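Local coordinates for sugar ABC transporter substrate-binding protein (Treponema pallidum subsp. pallidum, PDB 5U2P) that probably binds a solute, perhaps a sugar, in the periplasm and delivers it to an ABC transporter, its true ligand being unsettled, at residues A[50-54]-A[327-333]; A[88-94]-A[304-310]; A[113-118]-A[345-349]. All coordinates share one frame; numbering follows the deposited sequence.

All three contacts belong to the lobe of the five-stranded mixed sheet. Contact 2 is part of that sheet: it pairs strands 88-92 and 307-311. Contact 1 packs helix 45-58 on helices 318-329 and 331-337. Its centre lies about 17 Å from the centre of contact 2, and L328 rests on L309 where the two touch. Contact 3 joins two loops, its centre about 14 Å from that of contact 1, with A329 against W113 and F347. Along the chain the first segments come in the order 50-54, 88-94, 113-118, and the partners in the order 304-310, 327-333, 345-349. Late segments thus return to complete a lobe begun by early ones, as in periplasmic solute-binding proteins.

Contact 1. Residues A[50-54]-A[327-333]; sequences VFTKL and VLASAAY
V50 and Y333 bring the two backbones to 6.9 Å between their CA atoms, and L54 and V327 to 8.0 Å. This is helix-on-helix packing in the solute-binding fold: helix 45-58 lies against the end of helix 318-329 and the start of helix 331-337. Y333 gives the largest share of the buried surface. K53 spans one face of its ring, bent at chi3 (69°), and puts both CE and NZ over the ring. K53 NZ lies 4.0 Å from the centroid of the Y333 ring, 17° off the normal, a cation-pi contact. CE adds a CH-pi contact on the same face. V327 CG1 covers the opposite face, so the ring is sandwiched, near its rim, between K53 and V327. At the ring edge, V50 O lies 3.8 Å from Y333 CE2. L54 sends CD1 to V327 CG1 at 3.8 Å. L328 CD1 reaches the edge of the F51 ring, and F51 in turn packs on V62 and V64 of strand 61-67. Between the two later helices S330 is the N-cap of helix 331-337. V327 O accepts from both S330 N and S330 OG; the hydroxyl bond, S330 OG to V327 O, is 2.7 Å and lies in the carbonyl plane.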
loop_
_atom_site.group_PDB
_atom_site.type_symbol
_atom_site.label_atom_id
_atom_site.label_comp_id
_atom_site.label_asym_id
_atom_site.label_seq_id
_atom_site.Cartn_x
_atom_site.Cartn_y
_atom_site.Cartn_z
ATOM N N VAL A 50 -11.519 20.287 10.391
ATOM C CA VAL A 50 -12.470 19.908 9.367
ATOM C C VAL A 50 -13.894 19.954 9.923
ATOM O O VAL A 50 -14.791 20.547 9.321
ATOM C CB VAL A 50 -12.160 18.480 8.812
ATOM C CG1 VAL A 50 -13.388 17.829 8.305
ATOM C CG2 VAL A 50 -11.110 18.553 7.723
ATOM N N PHE A 51 -14.105 19.326 11.073
ATOM C CA PHE A 51 -15.439 19.284 11.662
ATOM C C PHE A 51 -15.838 20.665 12.190
ATOM O O PHE A 51 -17.020 21.009 12.217
ATOM C CB PHE A 51 -15.508 18.238 12.777
ATOM C CG PHE A 51 -15.294 16.817 12.308
ATOM C CD1 PHE A 51 -15.612 16.433 11.013
ATOM C CD2 PHE A 51 -14.772 15.865 13.167
ATOM C CE1 PHE A 51 -15.409 15.130 10.585
ATOM C CE2 PHE A 51 -14.568 14.569 12.742
ATOM C CZ PHE A 51 -14.889 14.201 11.449
ATOM N N THR A 52 -14.857 21.474 12.595
ATOM C CA THR A 52 -15.156 22.821 13.061
ATOM C C THR A 52 -15.666 23.675 11.909
ATOM O O THR A 52 -16.624 24.433 12.076
ATOM C CB THR A 52 -13.921 23.507 13.701
ATOM O OG1 THR A 52 -13.484 22.746 14.830
ATOM C CG2 THR A 52 -14.263 24.919 14.170
ATOM N N LYS A 53 -15.016 23.561 10.749
ATOM C CA LYS A 53 -15.457 24.248 9.532
ATOM C C LYS A 53 -16.841 23.807 9.124
ATOM O O LYS A 53 -17.651 24.597 8.650
ATOM C CB LYS A 53 -14.502 23.979 8.368
ATOM C CG LYS A 53 -13.264 24.845 8.332
ATOM C CD LYS A 53 -12.396 24.515 7.122
ATOM C CE LYS A 53 -13.056 24.929 5.815
ATOM N NZ LYS A 53 -12.185 24.654 4.640
ATOM N N LEU A 54 -17.101 22.517 9.254
ATOM C CA LEU A 54 -18.376 22.000 8.866
ATOM C C LEU A 54 -19.495 22.645 9.670
ATOM O O LEU A 54 -20.542 23.002 9.125
ATOM C CB LEU A 54 -18.383 20.476 9.055
ATOM C CG LEU A 54 -19.255 19.619 8.166
ATOM C CD1 LEU A 54 -18.920 19.815 6.693
ATOM C CD2 LEU A 54 -19.053 18.177 8.598
ATOM N N VAL A 327 -19.050 17.577 1.217
ATOM C CA VAL A 327 -18.302 18.790 1.569
ATOM C C VAL A 327 -16.852 18.436 1.950
ATOM O O VAL A 327 -15.896 19.095 1.517
ATOM C CB VAL A 327 -18.962 19.579 2.731
ATOM C CG1 VAL A 327 -18.091 20.770 3.161
ATOM C CG2 VAL A 327 -20.332 20.092 2.328
ATOM N N LEU A 328 -16.682 17.399 2.752
ATOM C CA LEU A 328 -15.335 16.985 3.161
ATOM C C LEU A 328 -14.479 16.597 1.956
ATOM O O LEU A 328 -13.269 16.793 1.956
ATOM C CB LEU A 328 -15.406 15.820 4.148
ATOM C CG LEU A 328 -16.042 16.079 5.520
ATOM C CD1 LEU A 328 -15.879 14.882 6.456
ATOM C CD2 LEU A 328 -15.471 17.284 6.135
ATOM N N ALA A 329 -15.114 16.068 0.919
ATOM C CA ALA A 329 -14.399 15.635 -0.275
ATOM C C ALA A 329 -13.965 16.805 -1.169
ATOM O O ALA A 329 -13.114 16.629 -2.049
ATOM C CB ALA A 329 -15.282 14.672 -1.072
ATOM N N SER A 330 -14.550 17.968 -0.943
ATOM C CA SER A 330 -14.331 19.153 -1.790
ATOM C C SER A 330 -12.879 19.599 -1.704
ATOM O O SER A 330 -12.215 19.370 -0.696
ATOM C CB SER A 330 -15.270 20.302 -1.390
ATOM O OG SER A 330 -14.877 20.963 -0.196
ATOM N N ALA A 331 -12.384 20.232 -2.761
ATOM C CA ALA A 331 -10.971 20.608 -2.825
ATOM C C ALA A 331 -10.595 21.550 -1.677
ATOM O O ALA A 331 -9.496 21.456 -1.119
ATOM C CB ALA A 331 -10.662 21.250 -4.164
ATOM N N ALA A 332 -11.522 22.438 -1.320
ATOM C CA ALA A 332 -11.301 23.397 -0.239
ATOM C C ALA A 332 -11.022 22.700 1.085
ATOM O O ALA A 332 -10.125 23.094 1.838
ATOM C CB ALA A 332 -12.507 24.324 -0.095
ATOM N N TYR A 333 -11.796 21.660 1.372
ATOM C CA TYR A 333 -11.618 20.929 2.616
ATOM C C TYR A 333 -10.405 20.014 2.574
ATOM O O TYR A 333 -9.674 19.914 3.557
ATOM C CB TYR A 333 -12.879 20.144 2.941
ATOM C CG TYR A 333 -13.949 20.959 3.649
ATOM C CD1 TYR A 333 -14.566 22.037 3.030
ATOM C CD2 TYR A 333 -14.333 20.655 4.945
ATOM C CE1 TYR A 333 -15.521 22.771 3.680
ATOM C CE2 TYR A 333 -15.290 21.389 5.599
ATOM C CZ TYR A 333 -15.884 22.443 4.959
ATOM O OH TYR A 333 -16.855 23.169 5.602
#

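Contact 2. Residues A[88-94]-A[304-310]; sequences VVEVSLP and LEVQGLA
E90 OE2 takes two hydrogen bonds: Q307 NE2 donates to it at 2.6 Å, and H42 ND1 is the second partner, while E90 OE1 takes the backbone N of R39. Both carboxylate oxygens are thus engaged. The Q307 bond is bent, 138° at the hydrogen, and meets OE2 on the anti side, somewhat out of the carboxylate plane. Carboxylate and amide planes stand 71° apart. E90 reaches this point as an extended chain, with CG anti to the backbone N (chi1 180°), while Q307 folds back at chi2. S92 OG bonds weakly to Q307 OE1. Beneath these side chains the strands pair antiparallel. V89 with A310 and V91 with G308 are hydrogen-bonded pairs; A310 N reaches V89 O at 2.8 Å and V91 N reaches G308 O at 2.8 Å. Past the strand ends, L93 N bonds to V306 O at 2.9 Å. On the face of V89 and V91, V91 CG1 meets A310 CB at 3.9 Å. L93 CD1 packs on V306 CG2 at 3.8 Å. In the mixed sheet of this solute-binding lobe, strands 61-67, 33-39 and 88-92 run parallel. Strand 307-311 runs against them, between 88-92 and 131-132, and V89 packs on helix 72-81.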
loop_
_atom_site.group_PDB
_atom_site.type_symbol
_atom_site.label_atom_id
_atom_site.label_comp_id
_atom_site.label_asym_id
_atom_site.label_seq_id
_atom_site.Cartn_x
_atom_site.Cartn_y
_atom_site.Cartn_z
ATOM N N VAL A 88 -21.563 8.599 11.332
ATOM C CA VAL A 88 -20.326 8.450 10.576
ATOM C C VAL A 88 -19.314 7.718 11.447
ATOM O O VAL A 88 -19.133 8.080 12.607
ATOM C CB VAL A 88 -19.769 9.809 10.131
ATOM C CG1 VAL A 88 -18.396 9.659 9.467
ATOM C CG2 VAL A 88 -20.762 10.461 9.191
ATOM N N VAL A 89 -18.675 6.684 10.896
ATOM C CA VAL A 89 -17.721 5.887 11.667
ATOM C C VAL A 89 -16.430 5.705 10.885
ATOM O O VAL A 89 -16.439 5.491 9.664
ATOM C CB VAL A 89 -18.329 4.513 12.089
ATOM C CG1 VAL A 89 -19.538 4.740 12.973
ATOM C CG2 VAL A 89 -18.706 3.657 10.877
ATOM N N GLU A 90 -15.308 5.801 11.592
ATOM C CA GLU A 90 -14.018 5.468 11.017
ATOM C C GLU A 90 -13.945 3.968 10.719
ATOM O O GLU A 90 -14.386 3.144 11.524
ATOM C CB GLU A 90 -12.861 5.880 11.948
ATOM C CG GLU A 90 -11.518 5.527 11.341
ATOM C CD GLU A 90 -10.327 5.836 12.215
ATOM O OE1 GLU A 90 -10.494 6.459 13.279
ATOM O OE2 GLU A 90 -9.207 5.448 11.816
ATOM N N VAL A 91 -13.410 3.626 9.552
ATOM C CA VAL A 91 -13.208 2.235 9.176
ATOM C C VAL A 91 -11.819 2.051 8.607
ATOM O O VAL A 91 -11.209 2.982 8.107
ATOM C CB VAL A 91 -14.254 1.745 8.134
ATOM C CG1 VAL A 91 -15.666 1.757 8.740
ATOM C CG2 VAL A 91 -14.199 2.594 6.868
ATOM N N SER A 92 -11.328 0.818 8.703
ATOM C CA SER A 92 -10.082 0.418 8.079
ATOM C C SER A 92 -10.349 -0.168 6.698
ATOM O O SER A 92 -11.030 -1.187 6.556
ATOM C CB SER A 92 -9.349 -0.602 8.953
ATOM O OG SER A 92 -8.889 0.002 10.156
ATOM N N LEU A 93 -9.822 0.505 5.688
ATOM C CA LEU A 93 -9.896 0.048 4.310
ATOM C C LEU A 93 -8.668 -0.813 4.043
ATOM O O LEU A 93 -7.642 -0.609 4.680
ATOM C CB LEU A 93 -9.948 1.243 3.351
ATOM C CG LEU A 93 -11.212 2.101 3.547
ATOM C CD1 LEU A 93 -11.057 3.478 2.902
ATOM C CD2 LEU A 93 -12.453 1.398 3.007
ATOM N N PRO A 94 -8.763 -1.773 3.102
ATOM C CA PRO A 94 -9.960 -2.069 2.305
ATOM C C PRO A 94 -10.915 -3.074 2.947
ATOM O O PRO A 94 -12.053 -3.213 2.485
ATOM C CB PRO A 94 -9.374 -2.640 1.010
ATOM C CG PRO A 94 -8.097 -3.296 1.439
ATOM C CD PRO A 94 -7.568 -2.473 2.594
ATOM N N LEU A 304 -2.770 -0.267 0.488
ATOM C CA LEU A 304 -3.983 0.555 0.441
ATOM C C LEU A 304 -4.752 0.437 1.756
ATOM O O LEU A 304 -5.955 0.729 1.820
ATOM C CB LEU A 304 -4.848 0.153 -0.763
ATOM C CG LEU A 304 -4.132 0.114 -2.126
ATOM C CD1 LEU A 304 -5.078 -0.285 -3.268
ATOM C CD2 LEU A 304 -3.467 1.459 -2.434
ATOM N N GLU A 305 -4.044 0.053 2.812
ATOM C CA GLU A 305 -4.628 -0.085 4.137
ATOM C C GLU A 305 -4.760 1.283 4.793
ATOM O O GLU A 305 -4.096 1.574 5.783
ATOM C CB GLU A 305 -3.780 -1.019 5.006
ATOM C CG GLU A 305 -3.698 -2.471 4.455
ATOM C CD GLU A 305 -4.849 -3.345 4.889
ATOM O OE1 GLU A 305 -5.511 -2.995 5.890
ATOM O OE2 GLU A 305 -5.104 -4.373 4.220
ATOM N N VAL A 306 -5.622 2.104 4.213
ATOM C CA VAL A 306 -5.865 3.465 4.658
ATOM C C VAL A 306 -7.106 3.551 5.540
ATOM O O VAL A 306 -7.900 2.616 5.611
ATOM C CB VAL A 306 -6.016 4.417 3.453
ATOM C CG1 VAL A 306 -4.744 4.377 2.550
ATOM C CG2 VAL A 306 -7.276 4.108 2.637
ATOM N N GLN A 307 -7.241 4.668 6.246
ATOM C CA GLN A 307 -8.430 4.914 7.038
ATOM C C GLN A 307 -9.490 5.615 6.202
ATOM O O GLN A 307 -9.180 6.307 5.228
ATOM C CB GLN A 307 -8.085 5.742 8.279
ATOM C CG GLN A 307 -7.151 5.013 9.256
ATOM C CD GLN A 307 -7.604 3.578 9.582
ATOM O OE1 GLN A 307 -6.937 2.593 9.223
ATOM N NE2 GLN A 307 -8.731 3.460 10.268
ATOM N N GLY A 308 -10.748 5.450 6.605
ATOM C CA GLY A 308 -11.847 6.106 5.924
ATOM C C GLY A 308 -13.017 6.368 6.842
ATOM O O GLY A 308 -13.058 5.877 7.965
ATOM N N LEU A 309 -13.962 7.154 6.352
ATOM C CA LEU A 309 -15.166 7.507 7.087
ATOM C C LEU A 309 -16.344 6.898 6.340
ATOM O O LEU A 309 -16.591 7.255 5.190
ATOM C CB LEU A 309 -15.328 9.028 7.191
ATOM C CG LEU A 309 -14.235 9.780 7.918
ATOM C CD1 LEU A 309 -14.475 11.291 7.758
ATOM C CD2 LEU A 309 -14.213 9.395 9.374
ATOM N N ALA A 310 -17.046 5.968 6.979
ATOM C CA ALA A 310 -18.247 5.368 6.401
ATOM C C ALA A 310 -19.507 5.930 7.040
ATOM O O ALA A 310 -19.466 6.428 8.163
ATOM C CB ALA A 310 -18.222 3.841 6.569
HETATM O O HOH W 1 -8.320 -3.292 6.115
#

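Contact 3. Residues A[113-118]-A[345-349]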
loop_
_atom_site.group_PDB
_atom_site.type_symbol
_atom_site.label_atom_id
_atom_site.label_comp_id
_atom_site.label_asym_id
_atom_site.label_seq_id
_atom_site.Cartn_x
_atom_site.Cartn_y
_atom_site.Cartn_z
ATOM N N TRP A 113 -18.361 12.714 -5.835
ATOM C CA TRP A 113 -16.926 12.918 -5.621
ATOM C C TRP A 113 -16.063 11.687 -5.924
ATOM O O TRP A 113 -14.838 11.779 -5.922
ATOM C CB TRP A 113 -16.670 13.391 -4.185
ATOM C CG TRP A 113 -17.406 12.632 -3.102
ATOM C CD1 TRP A 113 -18.587 12.983 -2.536
ATOM C CD2 TRP A 113 -16.980 11.436 -2.431
ATOM N NE1 TRP A 113 -18.938 12.078 -1.562
ATOM C CE2 TRP A 113 -17.967 11.119 -1.481
ATOM C CE3 TRP A 113 -15.865 10.598 -2.550
ATOM C CZ2 TRP A 113 -17.889 9.987 -0.668
ATOM C CZ3 TRP A 113 -15.786 9.478 -1.733
ATOM C CH2 TRP A 113 -16.793 9.187 -0.805
ATOM N N ILE A 114 -16.687 10.539 -6.195
ATOM C CA ILE A 114 -15.917 9.323 -6.480
ATOM C C ILE A 114 -14.914 9.498 -7.636
ATOM O O ILE A 114 -13.783 9.016 -7.553
ATOM C CB ILE A 114 -16.857 8.146 -6.764
ATOM C CG1 ILE A 114 -17.598 7.751 -5.486
ATOM C CG2 ILE A 114 -16.107 6.943 -7.321
ATOM C CD1 ILE A 114 -16.710 7.174 -4.385
ATOM N N PRO A 115 -15.300 10.205 -8.715
ATOM C CA PRO A 115 -14.316 10.411 -9.792
ATOM C C PRO A 115 -13.083 11.232 -9.410
ATOM O O PRO A 115 -12.088 11.216 -10.139
ATOM C CB PRO A 115 -15.128 11.149 -10.865
ATOM C CG PRO A 115 -16.529 10.759 -10.609
ATOM C CD PRO A 115 -16.654 10.606 -9.131
ATOM N N ASP A 116 -13.147 11.947 -8.295
ATOM C CA ASP A 116 -12.039 12.784 -7.848
ATOM C C ASP A 116 -11.019 11.983 -7.024
ATOM O O ASP A 116 -9.914 12.451 -6.756
ATOM C CB ASP A 116 -12.557 13.954 -7.021
ATOM C CG ASP A 116 -13.356 14.952 -7.840
ATOM O OD1 ASP A 116 -13.058 15.122 -9.044
ATOM O OD2 ASP A 116 -14.274 15.575 -7.260
ATOM N N LEU A 117 -11.380 10.770 -6.628
ATOM C CA LEU A 117 -10.440 9.915 -5.908
ATOM C C LEU A 117 -9.292 9.447 -6.796
ATOM O O LEU A 117 -9.501 9.102 -7.958
ATOM C CB LEU A 117 -11.154 8.692 -5.350
ATOM C CG LEU A 117 -12.198 8.958 -4.266
ATOM C CD1 LEU A 117 -12.975 7.688 -4.006
ATOM C CD2 LEU A 117 -11.536 9.466 -3.007
ATOM N N LEU A 118 -8.088 9.380 -6.229
ATOM C CA LEU A 118 -6.943 8.889 -6.974
ATOM C C LEU A 118 -7.011 7.374 -7.138
ATOM O O LEU A 118 -6.825 6.852 -8.242
ATOM C CB LEU A 118 -5.646 9.299 -6.278
ATOM C CG LEU A 118 -5.415 10.816 -6.222
ATOM C CD1 LEU A 118 -4.228 11.188 -5.349
ATOM C CD2 LEU A 118 -5.243 11.404 -7.610
ATOM N N PRO A 345 -2.185 12.235 -0.805
ATOM C CA PRO A 345 -3.562 12.731 -0.858
ATOM C C PRO A 345 -4.551 11.648 -1.281
ATOM O O PRO A 345 -4.177 10.650 -1.911
ATOM C CB PRO A 345 -3.494 13.854 -1.905
ATOM C CG PRO A 345 -2.370 13.461 -2.796
ATOM C CD PRO A 345 -1.355 12.823 -1.878
ATOM N N ALA A 346 -5.816 11.858 -0.950
ATOM C CA ALA A 346 -6.880 10.927 -1.345
ATOM C C ALA A 346 -7.531 11.371 -2.648
ATOM O O ALA A 346 -8.015 10.550 -3.437
ATOM C CB ALA A 346 -7.923 10.832 -0.253
ATOM N N PHE A 347 -7.536 12.684 -2.855
ATOM C CA PHE A 347 -8.193 13.303 -3.996
ATOM C C PHE A 347 -7.234 14.037 -4.940
ATOM O O PHE A 347 -6.163 14.516 -4.551
ATOM C CB PHE A 347 -9.274 14.285 -3.510
ATOM C CG PHE A 347 -10.463 13.615 -2.863
ATOM C CD1 PHE A 347 -11.587 13.294 -3.608
ATOM C CD2 PHE A 347 -10.449 13.308 -1.510
ATOM C CE1 PHE A 347 -12.671 12.676 -3.016
ATOM C CE2 PHE A 347 -11.527 12.693 -0.913
ATOM C CZ PHE A 347 -12.646 12.374 -1.669
ATOM N N ARG A 348 -7.656 14.088 -6.197
ATOM C CA ARG A 348 -7.053 14.923 -7.236
ATOM C C ARG A 348 -6.937 16.394 -6.824
ATOM O O ARG A 348 -7.851 16.947 -6.215
ATOM C CB ARG A 348 -7.917 14.833 -8.496
ATOM C CG ARG A 348 -7.188 14.697 -9.801
ATOM C CD ARG A 348 -8.182 14.347 -10.912
ATOM N NE ARG A 348 -8.880 13.088 -10.646
ATOM C CZ ARG A 348 -8.310 11.893 -10.741
ATOM N NH1 ARG A 348 -7.036 11.805 -11.095
ATOM N NH2 ARG A 348 -9.005 10.790 -10.490
ATOM N N ASN A 349 -5.818 17.029 -7.185
ATOM C CA ASN A 349 -5.658 18.482 -7.047
ATOM C C ASN A 349 -5.698 18.972 -5.601
ATOM O O ASN A 349 -6.289 20.009 -5.307
ATOM C CB ASN A 349 -6.735 19.208 -7.856
ATOM C CG ASN A 349 -6.752 18.785 -9.315
ATOM O OD1 ASN A 349 -5.699 18.576 -9.924
ATOM N ND2 ASN A 349 -7.951 18.650 -9.883
HETATM O O HOH W 2 -7.661 7.976 -10.623
#
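Two loops in the lobe of the five-stranded sheet of this solute-binding fold meet here through a single backbone bridge, L117 with F347. The loop 113-118, with a 3-10 turn at 114-116, precedes strand 131-132; the loop 345-349 follows helix 331-337. R348 N donates to D116 O at 2.8 Å, nearly straight at 175°. L118 N donates to A346 O at 3.0 Å. The F347 ring packs beside this bridge. L117 lies alongside it, pointing the same way, and sets CD2 over one face, 3.6 Å from the centroid of the F347 ring, a CH-pi contact. D116 CB and W113 O meet the ring at its edge, in plane. W113 CE3 comes to 3.8 Å from F347 CZ, and L131 and A329 pack on both aromatic residues. L118 CD1 touches P345 CG at 3.9 Å, while its CD2 lies over a face of the R348 guanidinium. R348 bends at chi3 (-60°), which turns its guanidinium back across the first loop. R348 NH1 bonds to E368 O, outside both loops. The oxygen of water 2 accepts from R348 NH2 and lies 2.8 Å from L118 O. R348 NH2 also donates to P115 O at 3.1 Å, and that oxygen lies in the guanidinium plane, with an angle of 166° at the hydrogen.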